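Local coordinates for minor fimbrium subunit Mfa5 (Porphyromonas gingivalis ATCC 33277, PDB 6TO1), which serves as an accessory subunit of the minor fimbriae, pili that mediate biofilm formation and adhesion to host cells and other oral bacteria, at residues Leu435-Val443 / Lys450-Thr458. Sequence-based numbering, arbitrary orientation.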
loop_
_atom_site.group_PDB
_atom_site.type_symbol
_atom_site.label_atom_id
_atom_site.label_comp_id
_atom_site.label_asym_id
_atom_site.label_seq_id
_atom_site.Cartn_x
_atom_site.Cartn_y
_atom_site.Cartn_z
ATOM N N LEU A 435 -12.483 -6.639 24.607
ATOM C CA LEU A 435 -12.452 -8.010 25.093
ATOM C C LEU A 435 -11.601 -8.918 24.216
ATOM O O LEU A 435 -11.388 -10.085 24.578
ATOM C CB LEU A 435 -13.874 -8.558 25.159
ATOM C CG LEU A 435 -14.828 -7.808 26.100
ATOM C CD1 LEU A 435 -16.229 -8.386 26.027
ATOM C CD2 LEU A 435 -14.267 -7.873 27.507
ATOM N N LEU A 436 -11.132 -8.405 23.077
ATOM C CA LEU A 436 -10.248 -9.076 22.134
ATOM C C LEU A 436 -8.932 -8.312 22.035
ATOM O O LEU A 436 -8.798 -7.191 22.523
ATOM C CB LEU A 436 -10.883 -9.146 20.740
ATOM C CG LEU A 436 -11.919 -10.226 20.493
ATOM C CD1 LEU A 436 -13.039 -10.164 21.500
ATOM C CD2 LEU A 436 -12.497 -10.093 19.083
ATOM N N ASN A 437 -7.950 -8.911 21.369
ATOM C CA ASN A 437 -6.710 -8.217 21.020
ATOM C C ASN A 437 -6.879 -7.710 19.589
ATOM O O ASN A 437 -6.907 -8.508 18.647
ATOM C CB ASN A 437 -5.515 -9.156 21.158
ATOM C CG ASN A 437 -4.201 -8.490 20.808
ATOM O OD1 ASN A 437 -4.138 -7.279 20.572
ATOM N ND2 ASN A 437 -3.135 -9.285 20.774
ATOM N N VAL A 438 -7.005 -6.392 19.432
ATOM C CA VAL A 438 -7.338 -5.757 18.155
ATOM C C VAL A 438 -6.299 -4.682 17.865
ATOM O O VAL A 438 -6.179 -3.726 18.634
ATOM C CB VAL A 438 -8.743 -5.129 18.196
ATOM C CG1 VAL A 438 -9.035 -4.381 16.895
ATOM C CG2 VAL A 438 -9.783 -6.172 18.463
ATOM N N SER A 439 -5.562 -4.824 16.756
ATOM C CA SER A 439 -4.473 -3.887 16.487
ATOM C C SER A 439 -4.978 -2.570 15.911
ATOM O O SER A 439 -4.362 -1.527 16.142
ATOM C CB SER A 439 -3.451 -4.517 15.542
ATOM O OG SER A 439 -3.962 -4.560 14.219
ATOM N N ASN A 440 -6.091 -2.599 15.189
ATOM C CA ASN A 440 -6.592 -1.465 14.427
ATOM C C ASN A 440 -8.108 -1.599 14.357
ATOM O O ASN A 440 -8.615 -2.691 14.092
ATOM C CB ASN A 440 -6.046 -1.436 12.987
ATOM C CG ASN A 440 -4.545 -1.262 12.915
ATOM O OD1 ASN A 440 -3.774 -2.217 13.049
ATOM N ND2 ASN A 440 -4.117 -0.035 12.658
ATOM N N GLY A 441 -8.827 -0.496 14.545
ATOM C CA GLY A 441 -10.259 -0.485 14.310
ATOM C C GLY A 441 -11.044 -1.037 15.495
ATOM O O GLY A 441 -10.561 -1.080 16.625
ATOM N N THR A 442 -12.278 -1.465 15.215
ATOM C CA THR A 442 -13.214 -1.893 16.250
ATOM C C THR A 442 -13.935 -3.159 15.814
ATOM O O THR A 442 -14.063 -3.437 14.620
ATOM C CB THR A 442 -14.239 -0.792 16.540
ATOM O OG1 THR A 442 -14.902 -0.410 15.327
ATOM C CG2 THR A 442 -13.566 0.435 17.141
ATOM N N VAL A 443 -14.402 -3.932 16.798
ATOM C CA VAL A 443 -15.030 -5.217 16.537
ATOM C C VAL A 443 -16.382 -5.289 17.236
ATOM O O VAL A 443 -16.497 -4.971 18.423
ATOM C CB VAL A 443 -14.138 -6.389 16.982
ATOM C CG1 VAL A 443 -14.816 -7.714 16.614
ATOM C CG2 VAL A 443 -12.737 -6.284 16.362
ATOM N N LYS A 450 -23.301 -15.589 16.138
ATOM C CA LYS A 450 -21.898 -15.837 16.454
ATOM C C LYS A 450 -21.001 -15.198 15.401
ATOM O O LYS A 450 -20.039 -15.789 14.923
ATOM C CB LYS A 450 -21.621 -17.328 16.583
ATOM C CG LYS A 450 -22.383 -17.969 17.744
ATOM C CD LYS A 450 -22.317 -19.496 17.663
ATOM C CE LYS A 450 -20.906 -19.993 17.938
ATOM N NZ LYS A 450 -20.830 -21.467 17.870
ATOM N N LYS A 451 -21.327 -13.958 15.061
ATOM C CA LYS A 451 -20.682 -13.254 13.962
ATOM C C LYS A 451 -19.842 -12.122 14.527
ATOM O O LYS A 451 -20.358 -11.249 15.227
ATOM C CB LYS A 451 -21.719 -12.716 12.978
ATOM C CG LYS A 451 -21.109 -12.000 11.763
ATOM C CD LYS A 451 -22.183 -11.253 10.998
ATOM C CE LYS A 451 -21.639 -10.616 9.734
ATOM N NZ LYS A 451 -22.723 -9.839 9.074
ATOM N N LEU A 452 -18.551 -12.131 14.216
ATOM C CA LEU A 452 -17.677 -11.009 14.526
ATOM C C LEU A 452 -17.618 -10.127 13.282
ATOM O O LEU A 452 -17.459 -10.637 12.167
ATOM C CB LEU A 452 -16.278 -11.479 14.920
ATOM C CG LEU A 452 -16.174 -12.214 16.258
ATOM C CD1 LEU A 452 -14.880 -13.032 16.286
ATOM C CD2 LEU A 452 -16.238 -11.243 17.411
ATOM N N THR A 453 -17.825 -8.824 13.464
ATOM C CA THR A 453 -17.658 -7.855 12.393
ATOM C C THR A 453 -16.586 -6.870 12.819
ATOM O O THR A 453 -16.748 -6.134 13.803
ATOM C CB THR A 453 -18.971 -7.150 12.064
ATOM O OG1 THR A 453 -19.962 -8.132 11.731
ATOM C CG2 THR A 453 -18.797 -6.222 10.858
ATOM N N TRP A 454 -15.489 -6.872 12.084
ATOM C CA TRP A 454 -14.311 -6.081 12.386
ATOM C C TRP A 454 -14.235 -4.945 11.369
ATOM O O TRP A 454 -14.079 -5.192 10.177
ATOM C CB TRP A 454 -13.062 -6.954 12.312
ATOM C CG TRP A 454 -11.753 -6.238 12.455
ATOM C CD1 TRP A 454 -11.519 -5.014 13.027
ATOM C CD2 TRP A 454 -10.485 -6.735 12.032
ATOM N NE1 TRP A 454 -10.173 -4.727 12.979
ATOM C CE2 TRP A 454 -9.521 -5.760 12.360
ATOM C CE3 TRP A 454 -10.075 -7.909 11.387
ATOM C CZ2 TRP A 454 -8.165 -5.930 12.079
ATOM C CZ3 TRP A 454 -8.734 -8.091 11.125
ATOM C CH2 TRP A 454 -7.790 -7.097 11.460
ATOM N N THR A 455 -14.355 -3.717 11.852
ATOM C CA THR A 455 -14.204 -2.521 11.029
ATOM C C THR A 455 -12.751 -2.092 11.150
ATOM O O THR A 455 -12.300 -1.692 12.228
ATOM C CB THR A 455 -15.155 -1.420 11.502
ATOM O OG1 THR A 455 -16.502 -1.861 11.304
ATOM C CG2 THR A 455 -14.921 -0.136 10.711
ATOM N N THR A 456 -11.998 -2.181 10.047
ATOM C CA THR A 456 -10.558 -2.049 10.198
ATOM C C THR A 456 -10.096 -0.602 10.265
ATOM O O THR A 456 -9.051 -0.330 10.859
ATOM C CB THR A 456 -9.818 -2.742 9.035
ATOM O OG1 THR A 456 -10.108 -2.064 7.804
ATOM C CG2 THR A 456 -10.224 -4.167 8.938
ATOM N N GLY A 457 -10.823 0.315 9.647
ATOM C CA GLY A 457 -10.316 1.648 9.417
ATOM C C GLY A 457 -9.274 1.594 8.299
ATOM O O GLY A 457 -9.092 0.594 7.613
ATOM N N THR A 458 -8.590 2.712 8.125
ATOM C CA THR A 458 -7.498 2.762 7.168
ATOM C C THR A 458 -6.299 1.970 7.676
ATOM O O THR A 458 -5.922 2.067 8.845
ATOM C CB THR A 458 -7.087 4.226 6.922
ATOM O OG1 THR A 458 -8.151 4.913 6.254
ATOM C CG2 THR A 458 -5.833 4.268 6.066
#
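Trp-454 meets Val-443 at the pyrrole side of its indole, with CD1 3.8 Å from Val-443 CG2. The two side chains cross at a slant on the same face of a beta hairpin. With CG anti to the backbone nitrogen (chi1 174°) and the ring turned by a chi2 of 22°, the pyrrole edge points to the loop before the first hairpin strand. There Trp-454 NE1 donates to Asn-440 O at 2.8 Å. The bond is nearly straight (165° at the hydrogen), and the oxygen lies close to the ring plane. It ties the loop backbone to the indole and helps hold the ring's rotation. Within segment 450-458, Thr-456 CG2 sits over one face of the Trp-454 ring, 3.8 Å above its plane. Further along the sheet face that carries Trp-454, Leu-452 CD2 meets Val-443 CG1 at 3.9 Å. On the opposite face of the sheet, Thr-442 and Thr-455 stand side by side. They form an antiparallel hydrogen-bonded pair. The hairpin joins strands 442-446 and 451-455 within an antiparallel sheet, between strands 430-431 and 408-417. Strand 437-438 instead pairs with strand 463-473 of a second sheet. From strand 463-473, Ile-467 touches Trp-454 and Tyr-469 touches Leu-452.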